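Local coordinates for UPF0141 protein yjdB (Campylobacter jejuni subsp. jejuni HB93-13, PDB 4TN0) that probably transfers phosphoethanolamine groups in the periplasm, as a zinc-binding enzyme of the alkaline phosphatase-like family required for polymyxin resistance and motility, at residues 141-144 and 145-149; 210-213 and 214-217. All blocks are in the same frame, centred on the assembly; numbering follows the deposited sequence.

Contact 1 of 2, residues 141-144 and 145-149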
loop_
_atom_site.group_PDB
_atom_site.type_symbol
_atom_site.label_atom_id
_atom_site.label_comp_id
_atom_site.label_asym_id
_atom_site.label_seq_id
_atom_site.Cartn_x
_atom_site.Cartn_y
_atom_site.Cartn_z
ATOM N N ASN A 141 -16.446 -14.405 2.842
ATOM C CA ASN A 141 -17.465 -15.343 3.322
ATOM C C ASN A 141 -17.018 -15.987 4.638
ATOM O O ASN A 141 -17.834 -16.194 5.541
ATOM C CB ASN A 141 -17.787 -16.411 2.259
ATOM C CG ASN A 141 -18.608 -15.856 1.084
ATOM O OD1 ASN A 141 -19.327 -14.864 1.225
ATOM N ND2 ASN A 141 -18.493 -16.496 -0.079
ATOM N N HIS A 142 -15.721 -16.277 4.756
ATOM C CA HIS A 142 -15.189 -16.914 5.960
ATOM C C HIS A 142 -14.430 -15.952 6.879
ATOM O O HIS A 142 -13.315 -16.246 7.311
ATOM C CB HIS A 142 -14.274 -18.083 5.603
ATOM C CG HIS A 142 -14.855 -19.038 4.611
ATOM N ND1 HIS A 142 -15.103 -18.700 3.297
ATOM C CD2 HIS A 142 -15.227 -20.335 4.741
ATOM C CE1 HIS A 142 -15.602 -19.747 2.660
ATOM N NE2 HIS A 142 -15.685 -20.752 3.513
ATOM N N LEU A 143 -15.062 -14.832 7.214
ATOM C CA LEU A 143 -14.476 -13.850 8.122
ATOM C C LEU A 143 -14.586 -14.289 9.590
ATOM O O LEU A 143 -15.393 -15.150 9.929
ATOM C CB LEU A 143 -15.154 -12.487 7.945
ATOM C CG LEU A 143 -14.948 -11.689 6.661
ATOM C CD1 LEU A 143 -15.503 -10.279 6.837
ATOM C CD2 LEU A 143 -13.472 -11.643 6.245
ATOM N N SER A 144 -13.751 -13.699 10.444
ATOM C CA SER A 144 -13.871 -13.812 11.898
ATOM C C SER A 144 -14.319 -12.472 12.464
ATOM O O SER A 144 -14.884 -11.648 11.736
ATOM C CB SER A 144 -12.553 -14.249 12.540
ATOM O OG SER A 144 -12.068 -15.445 11.957
ATOM N N ASP A 145 -14.054 -12.236 13.746
ATOM C CA ASP A 145 -14.548 -11.021 14.384
ATOM C C ASP A 145 -13.614 -9.856 14.082
ATOM O O ASP A 145 -14.066 -8.719 13.917
ATOM C CB ASP A 145 -14.695 -11.203 15.911
ATOM C CG ASP A 145 -15.652 -12.338 16.302
ATOM O OD1 ASP A 145 -15.882 -13.277 15.504
ATOM O OD2 ASP A 145 -16.163 -12.294 17.441
ATOM N N GLN A 146 -12.317 -10.154 13.991
ATOM C CA GLN A 146 -11.291 -9.188 13.571
ATOM C C GLN A 146 -10.406 -9.772 12.462
ATOM O O GLN A 146 -9.800 -10.841 12.625
ATOM C CB GLN A 146 -10.433 -8.757 14.761
ATOM C CG GLN A 146 -10.976 -7.570 15.541
ATOM C CD GLN A 146 -11.803 -7.973 16.746
ATOM O OE1 GLN A 146 -11.662 -9.077 17.289
ATOM N NE2 GLN A 146 -12.665 -7.067 17.184
ATOM N N ASN A 147 -10.346 -9.070 11.332
ATOM C CA ASN A 147 -9.631 -9.573 10.153
ATOM C C ASN A 147 -8.722 -8.543 9.509
ATOM O O ASN A 147 -9.136 -7.396 9.298
ATOM C CB ASN A 147 -10.621 -10.040 9.083
ATOM C CG ASN A 147 -11.710 -10.934 9.632
ATOM O OD1 ASN A 147 -11.609 -12.164 9.588
ATOM N ND2 ASN A 147 -12.763 -10.315 10.157
ATOM N N ILE A 148 -7.503 -8.945 9.154
ATOM C CA ILE A 148 -6.726 -8.133 8.215
ATOM C C ILE A 148 -6.472 -8.958 6.977
ATOM O O ILE A 148 -5.998 -10.100 7.044
ATOM C CB ILE A 148 -5.377 -7.602 8.795
ATOM C CG1 ILE A 148 -4.713 -6.659 7.783
ATOM C CG2 ILE A 148 -4.448 -8.740 9.215
ATOM C CD1 ILE A 148 -3.468 -5.950 8.291
ATOM N N ILE A 149 -6.817 -8.359 5.844
ATOM C CA ILE A 149 -6.557 -8.927 4.536
ATOM C C ILE A 149 -5.559 -8.066 3.777
ATOM O O ILE A 149 -5.788 -6.867 3.548
ATOM C CB ILE A 149 -7.861 -9.057 3.723
ATOM C CG1 ILE A 149 -8.912 -9.816 4.562
ATOM C CG2 ILE A 149 -7.579 -9.735 2.375
ATOM C CD1 ILE A 149 -10.242 -10.054 3.870
#
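Asn147 reaches back across the turn to Ser144 and holds its backbone with both ends of one carboxamide. The Ser144 N-H points almost straight at Asn147 OD1, with N and OD1 2.8 Å apart and an angle at the hydrogen of 174°; it lies in the carbonyl plane, on a lone pair. The return bond, from Asn147 ND2 to Ser144 O at 3.0 Å, stays close to the plane of the amide but meets the serine carbonyl from above its own plane. Asn147 CG sits beside its backbone N (chi1 -48°), and chi2 of -95° turns the amide so that both atoms face the serine. Asn147 ND2 also donates to Lys18 O, which with the two bonds to Ser144 should fix the rotation of the buried amide. Ser144 is held further by hydrogen bonds from its O to Tyr217 OH and from its OG to Asp100 OD2. This grip lies where the loop after helix 133-139 enters strand 146-152, one of the parallel strands of the central sheet of the alkaline phosphatase-like fold, with strands 18-24 and 100-105 as its neighbours. Leu143 crosses over the same amide, its CD2 3.9 Å from Asn147 OD1; the same methyl only grazes Ile149 CD1, at 4.3 Å. The solvent side is looser: the exposed Asp145 turns its side chain outward, though OD1 stays 3.5 Å from Ser144 C.

Contact 2 of 2, residues 210-213 and 214-217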
loop_
_atom_site.group_PDB
_atom_site.type_symbol
_atom_site.label_atom_id
_atom_site.label_comp_id
_atom_site.label_asym_id
_atom_site.label_seq_id
_atom_site.Cartn_x
_atom_site.Cartn_y
_atom_site.Cartn_z
ATOM N N LEU A 210 -17.035 -3.426 -2.330
ATOM C CA LEU A 210 -17.312 -4.696 -1.685
ATOM C C LEU A 210 -17.381 -4.490 -0.173
ATOM O O LEU A 210 -18.030 -5.257 0.546
ATOM C CB LEU A 210 -16.246 -5.734 -2.051
ATOM C CG LEU A 210 -16.407 -6.368 -3.448
ATOM C CD1 LEU A 210 -15.121 -7.048 -3.875
ATOM C CD2 LEU A 210 -17.592 -7.341 -3.545
ATOM N N LEU A 211 -16.712 -3.442 0.305
ATOM C CA LEU A 211 -16.685 -3.136 1.733
ATOM C C LEU A 211 -18.002 -2.558 2.226
ATOM O O LEU A 211 -18.369 -2.729 3.396
ATOM C CB LEU A 211 -15.543 -2.166 2.058
ATOM C CG LEU A 211 -14.136 -2.767 2.090
ATOM C CD1 LEU A 211 -13.156 -1.781 2.703
ATOM C CD2 LEU A 211 -14.119 -4.114 2.833
ATOM N N LYS A 212 -18.723 -1.883 1.337
ATOM C CA LYS A 212 -20.013 -1.316 1.713
ATOM C C LYS A 212 -21.082 -2.407 1.814
ATOM O O LYS A 212 -22.116 -2.213 2.443
ATOM C CB LYS A 212 -20.403 -0.168 0.776
ATOM C CG LYS A 212 -19.410 0.985 0.903
ATOM C CD LYS A 212 -19.686 2.125 -0.054
ATOM C CE LYS A 212 -19.988 3.412 0.724
ATOM N NZ LYS A 212 -18.937 4.477 0.562
ATOM N N GLU A 213 -20.841 -3.551 1.192
ATOM C CA GLU A 213 -21.773 -4.657 1.307
ATOM C C GLU A 213 -21.504 -5.431 2.585
ATOM O O GLU A 213 -22.240 -6.352 2.939
ATOM C CB GLU A 213 -21.598 -5.594 0.122
ATOM C CG GLU A 213 -22.097 -5.092 -1.205
ATOM C CD GLU A 213 -21.898 -6.144 -2.262
ATOM O OE1 GLU A 213 -22.056 -7.337 -1.929
ATOM O OE2 GLU A 213 -21.531 -5.785 -3.397
ATOM N N GLN A 214 -20.451 -5.042 3.294
ATOM C CA GLN A 214 -20.101 -5.713 4.546
ATOM C C GLN A 214 -20.266 -4.850 5.801
ATOM O O GLN A 214 -19.283 -4.592 6.500
ATOM C CB GLN A 214 -18.649 -6.210 4.476
ATOM C CG GLN A 214 -18.392 -7.285 3.435
ATOM C CD GLN A 214 -19.050 -8.598 3.806
ATOM O OE1 GLN A 214 -19.207 -8.890 4.989
ATOM N NE2 GLN A 214 -19.440 -9.393 2.805
ATOM N N LYS A 215 -21.482 -4.386 6.085
ATOM C CA LYS A 215 -21.677 -3.443 7.195
ATOM C C LYS A 215 -22.005 -4.129 8.515
ATOM O O LYS A 215 -22.352 -3.478 9.501
ATOM C CB LYS A 215 -22.670 -2.338 6.835
ATOM C CG LYS A 215 -22.151 -1.523 5.640
ATOM C CD LYS A 215 -20.787 -0.891 6.002
ATOM C CE LYS A 215 -20.203 -0.004 4.911
ATOM N NZ LYS A 215 -21.154 1.024 4.389
ATOM N N SER A 216 -21.913 -5.452 8.520
ATOM C CA SER A 216 -21.976 -6.189 9.768
ATOM C C SER A 216 -20.677 -5.868 10.530
ATOM O O SER A 216 -20.537 -6.150 11.719
ATOM C CB SER A 216 -22.136 -7.687 9.504
ATOM O OG SER A 216 -22.107 -8.451 10.699
ATOM N N TYR A 217 -19.729 -5.279 9.798
ATOM C CA TYR A 217 -18.377 -4.952 10.256
ATOM C C TYR A 217 -18.007 -3.466 10.160
ATOM O O TYR A 217 -18.595 -2.698 9.392
ATOM C CB TYR A 217 -17.345 -5.736 9.454
ATOM C CG TYR A 217 -17.285 -7.209 9.734
ATOM C CD1 TYR A 217 -16.362 -7.717 10.639
ATOM C CD2 TYR A 217 -18.126 -8.097 9.081
ATOM C CE1 TYR A 217 -16.281 -9.067 10.892
ATOM C CE2 TYR A 217 -18.054 -9.457 9.328
ATOM C CZ TYR A 217 -17.127 -9.935 10.237
ATOM O OH TYR A 217 -17.043 -11.287 10.489
#
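The Leu211 carbonyl oxygen accepts the amide hydrogen of Gln214, with Leu211 O and Gln214 N 3.1 Å apart. At 149° the N-H is moderately bent, and the donor stands well above the carbonyl plane, 71° out of it, instead of on a lone pair. The same oxygen is also approached by the aliphatic part of Lys215, whose CE lies 3.6 Å away. One residue earlier, Leu210 O has a weak bond from Glu213 N, and Gln214 CG packs against this carbonyl at 3.5 Å. A bend at chi2 (-69°) folds the glutamine chain back towards Glu213, where its amide group makes only distant approaches to the Glu213 carbonyl. The bond from Gln214 N back to Leu211 O, three positions earlier, closes a type I beta turn, by which the chain leaves the C-terminal end of helix 186-211 on its way to strand 218-224 of the central sheet. Leu211 turns away from the loop to pack on Trp258 of strand 252-259, while Leu210 meets Phe136 and Lys137 of helix 133-139. Just after the turn, Lys215 doubles back over Lys212: its CG lies 3.3 Å from Lys212 O, and bends at chi2 and chi4 bring NZ to 3.9 Å from Lys212 CB. The two lysine chains run side by side in the same direction. Lys212 NZ and Lys215 NZ nevertheless remain 5.6 Å apart on this exposed surface, where solvent probably screens the like charges.

In the fold
Contacts 1 and 2 both lie where a helix gives way to a strand of the central sheet: contact 1 leads from helix 133-139 into strand 146-152, and contact 2 from helix 186-211 towards strand 218-224. Contact 1 is partly buried, with three of its six touching residues in the interior, and relies on a side-chain amide bonded to backbone. Contact 2 is a surface contact, held by a main-chain turn and the aliphatic parts of long polar side chains. The centres of contact 1 and contact 2 lie about 12 Å apart. Tyr217 joins them directly: besides its hydrogen bond to Ser144, its OH packs 3.4 Å from Leu143 CB.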